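Local coordinates for organic hydroperoxide resistance protein (Legionella pneumophila, PDB 6MJN) that probably reduces organic hydroperoxides with an active-site cysteine pair, as a redox enzyme of the OsmC family, at residues 110-113 against 114-118; 117-120 against 121-125. All coordinates share one frame; numbering follows the deposited sequence.

Contact 1: 110-113 against 114-118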
# COMPACT_ATOMS: atom_id res chain seq x y z
N THR B 110 17.03 11.14 15.04
CA THR B 110 18.18 11.45 15.88
C THR B 110 19.06 12.47 15.16
O THR B 110 19.30 12.36 13.96
CB THR B 110 19.02 10.19 16.18
OG1 THR B 110 18.15 9.10 16.50
CG2 THR B 110 19.98 10.43 17.34
N GLY B 111 19.55 13.46 15.91
CA GLY B 111 20.55 14.39 15.40
C GLY B 111 20.05 15.80 15.13
O GLY B 111 20.86 16.66 14.78
N LEU B 112 18.76 16.05 15.29
CA LEU B 112 18.16 17.35 15.05
C LEU B 112 17.42 17.80 16.30
O LEU B 112 17.01 16.98 17.13
CB LEU B 112 17.17 17.30 13.88
CG LEU B 112 17.73 16.84 12.54
CD1 LEU B 112 16.60 16.83 11.52
CD2 LEU B 112 18.85 17.73 12.10
N ASN B 113 17.24 19.12 16.43
CA ASN B 113 16.36 19.59 17.49
C ASN B 113 14.90 19.40 17.02
O ASN B 113 14.63 19.04 15.86
CB ASN B 113 16.72 21.02 17.93
CG ASN B 113 16.48 22.10 16.86
OD1 ASN B 113 15.41 22.17 16.26
ND2 ASN B 113 17.48 22.96 16.65
N GLN B 114 13.96 19.54 17.96
CA GLN B 114 12.57 19.20 17.66
C GLN B 114 12.03 20.01 16.48
O GLN B 114 11.36 19.47 15.59
CB GLN B 114 11.70 19.42 18.90
CG GLN B 114 10.21 19.14 18.69
CD GLN B 114 9.92 17.66 18.54
OE1 GLN B 114 10.66 16.82 19.05
NE2 GLN B 114 8.83 17.33 17.84
N ASN B 115 12.32 21.31 16.44
CA ASN B 115 11.79 22.15 15.36
C ASN B 115 12.39 21.76 14.01
O ASN B 115 11.65 21.61 13.02
CB ASN B 115 12.04 23.63 15.67
CG ASN B 115 11.10 24.17 16.73
OD1 ASN B 115 10.06 23.57 17.02
ND2 ASN B 115 11.45 25.31 17.31
N GLU B 116 13.71 21.57 13.94
CA GLU B 116 14.36 21.07 12.73
C GLU B 116 13.72 19.79 12.24
O GLU B 116 13.52 19.60 11.04
CB GLU B 116 15.85 20.82 12.98
CG GLU B 116 16.69 22.07 13.12
CD GLU B 116 18.12 21.76 13.58
OE1 GLU B 116 18.35 20.69 14.20
OE2 GLU B 116 19.02 22.59 13.32
N ALA B 117 13.43 18.87 13.16
CA ALA B 117 12.84 17.59 12.78
C ALA B 117 11.43 17.78 12.23
O ALA B 117 11.04 17.12 11.26
CB ALA B 117 12.84 16.64 13.97
N GLU B 118 10.65 18.68 12.84
CA GLU B 118 9.29 18.92 12.36
C GLU B 118 9.30 19.47 10.94
O GLU B 118 8.45 19.09 10.12
CB GLU B 118 8.55 19.86 13.32
CG GLU B 118 8.38 19.20 14.67
CD GLU B 118 7.68 20.03 15.70
OE1 GLU B 118 7.67 21.28 15.60
OE2 GLU B 118 7.15 19.40 16.65
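Asn113 and Glu116 lay their flat ends one over the other: amide and carboxylate planes lie within 16° of parallel, stacked, with Asn113 ND2 3.4 Å from Glu116 CD. Two reciprocal bonds hold them there. Asn113 OD1 accepts from Glu116 N at 2.9 Å in an almost straight bond (178°), the donor tilted from the carbonyl plane. In return Asn113 N donates to Glu116 OE1, also at 2.9 Å, meeting that oxygen on its anti side but tilted out of the carboxylate plane. Asn113 can do this because its CG sits between its own N and carbonyl carbon (chi1 67°), which turns OD1 back over the first turn. The pair is a capping box, with Asn113 as the N-cap of helix 114-125, after the short loop that follows strand 99-110. Asn113 O also accepts the first helical bond, from Ala117 N at 3.0 Å. On the inner flank Leu112 folds against the turn: its CB lies 3.6 Å from Glu116 OE1, while CD1 approaches Ala117 CA at 4.0 Å, and the side chain also meets Ile78 and Leu80. Gln114, bent at chi2, gives NE2 to Glu118 OE2 at 2.9 Å from above the carboxylate plane, and the same nitrogen bonds Val144 O of strand 140-146.

Contact 2: 117-120 against 121-125; sequences AEAL and VAKAH
Lys123 runs back along the outside of the helix over Ala119, one turn earlier: its CG passes 3.4 Å from Ala119 O and its NZ ends 3.9 Å from Ala119 CB. With CG anti to the carbonyl carbon (chi1 -68°) the chain heads toward the preceding turn, and a bend at chi4 brings the ammonium in beside the methyl. A water donates to Ala119 O at 2.7 Å and has a weak, long link to Lys123 NZ, so this carbonyl serves the water as well as the backbone N-H of Lys123. Ala122 sets its CB against Glu118 O, also on the outward side. The inward side is apolar. Val121 has CG1 anti to its N (chi1 162°), which puts CG2 beside that N and 3.4 Å from Ala117 O, and the isopropyl group meets Ala107 and Ile109 of strand 99-110. Leu120 packs on Val72 of helix 53-76 and on Leu80, while Ala124 brings its small methyl to Ile69 of the same helix. Between the two faces the backbone forms four successive bonds, from Val121 N to Ala117 O (3.0 Å) through to Ala124 N to Leu120 O (2.9 Å). Bonds from N-H of i+4 to O of i mark an alpha-helix, and its apolar and solvent-facing sides make it amphipathic, laid on the sheet and against the long helix of the OsmC-like fold.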
# COMPACT_ATOMS: atom_id res chain seq x y z
N ALA B 117 13.43 18.87 13.16
CA ALA B 117 12.84 17.59 12.78
C ALA B 117 11.43 17.78 12.23
O ALA B 117 11.04 17.12 11.26
CB ALA B 117 12.84 16.64 13.97
N GLU B 118 10.65 18.68 12.84
CA GLU B 118 9.29 18.92 12.36
C GLU B 118 9.30 19.47 10.94
O GLU B 118 8.45 19.09 10.12
CB GLU B 118 8.55 19.86 13.32
CG GLU B 118 8.38 19.20 14.67
CD GLU B 118 7.68 20.03 15.70
OE1 GLU B 118 7.67 21.28 15.60
OE2 GLU B 118 7.15 19.40 16.65
N ALA B 119 10.24 20.36 10.63
CA ALA B 119 10.32 20.90 9.27
C ALA B 119 10.77 19.83 8.27
O ALA B 119 10.31 19.81 7.12
CB ALA B 119 11.27 22.10 9.24
N LEU B 120 11.69 18.96 8.68
CA LEU B 120 12.17 17.92 7.77
C LEU B 120 11.05 16.94 7.44
O LEU B 120 10.87 16.57 6.27
CB LEU B 120 13.36 17.21 8.41
CG LEU B 120 13.84 15.87 7.85
CD1 LEU B 120 14.16 15.95 6.36
CD2 LEU B 120 15.07 15.44 8.62
N VAL B 121 10.30 16.51 8.45
CA VAL B 121 9.19 15.59 8.23
C VAL B 121 8.14 16.22 7.32
O VAL B 121 7.59 15.56 6.44
CB VAL B 121 8.61 15.16 9.59
CG1 VAL B 121 7.19 14.57 9.45
CG2 VAL B 121 9.57 14.18 10.25
N ALA B 122 7.87 17.52 7.51
CA ALA B 122 6.89 18.19 6.65
C ALA B 122 7.32 18.15 5.19
O ALA B 122 6.49 17.94 4.29
CB ALA B 122 6.69 19.63 7.10
N LYS B 123 8.62 18.37 4.92
CA LYS B 123 9.11 18.32 3.55
C LYS B 123 9.05 16.91 2.99
O LYS B 123 8.72 16.72 1.81
CB LYS B 123 10.55 18.84 3.48
CG LYS B 123 10.70 20.31 3.76
CD LYS B 123 12.14 20.74 3.49
CE LYS B 123 12.46 22.12 4.06
NZ LYS B 123 12.51 22.08 5.53
N ALA B 124 9.37 15.90 3.82
CA ALA B 124 9.31 14.52 3.36
C ALA B 124 7.89 14.15 2.95
O ALA B 124 7.70 13.45 1.95
CB ALA B 124 9.82 13.59 4.46
N HIS B 125 6.88 14.61 3.70
CA HIS B 125 5.48 14.34 3.39
C HIS B 125 5.10 14.83 1.99
O HIS B 125 4.16 14.30 1.38
CB HIS B 125 4.61 15.00 4.48
CG HIS B 125 3.16 14.59 4.47
ND1 HIS B 125 2.73 13.29 4.30
CD2 HIS B 125 2.04 15.33 4.68
CE1 HIS B 125 1.41 13.25 4.39
NE2 HIS B 125 0.97 14.47 4.61
O HOH W 1 9.09 22.09 6.24

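Contact 1 joins the loop 110-113 to the start of helix 114-125, and contact 2 lies wholly within that helix; Ala117 and Glu118 are common to both, and the centres of the two contacts lie about 9 Å apart. Contact 1 lies at the surface, farther from the chain's centre, and depends on polar side chains that accept backbone N-H groups at the helix start. Contact 2 is partly buried; there the main-chain ladder does the bonding, and side chains mostly sort into a solvent-facing row and an apolar row. The two meet directly where Leu112 CD1 touches Leu120 CD2 at 3.6 Å, joining the loop before the helix to the apolar face that packs on helix 53-76 and strand 99-110.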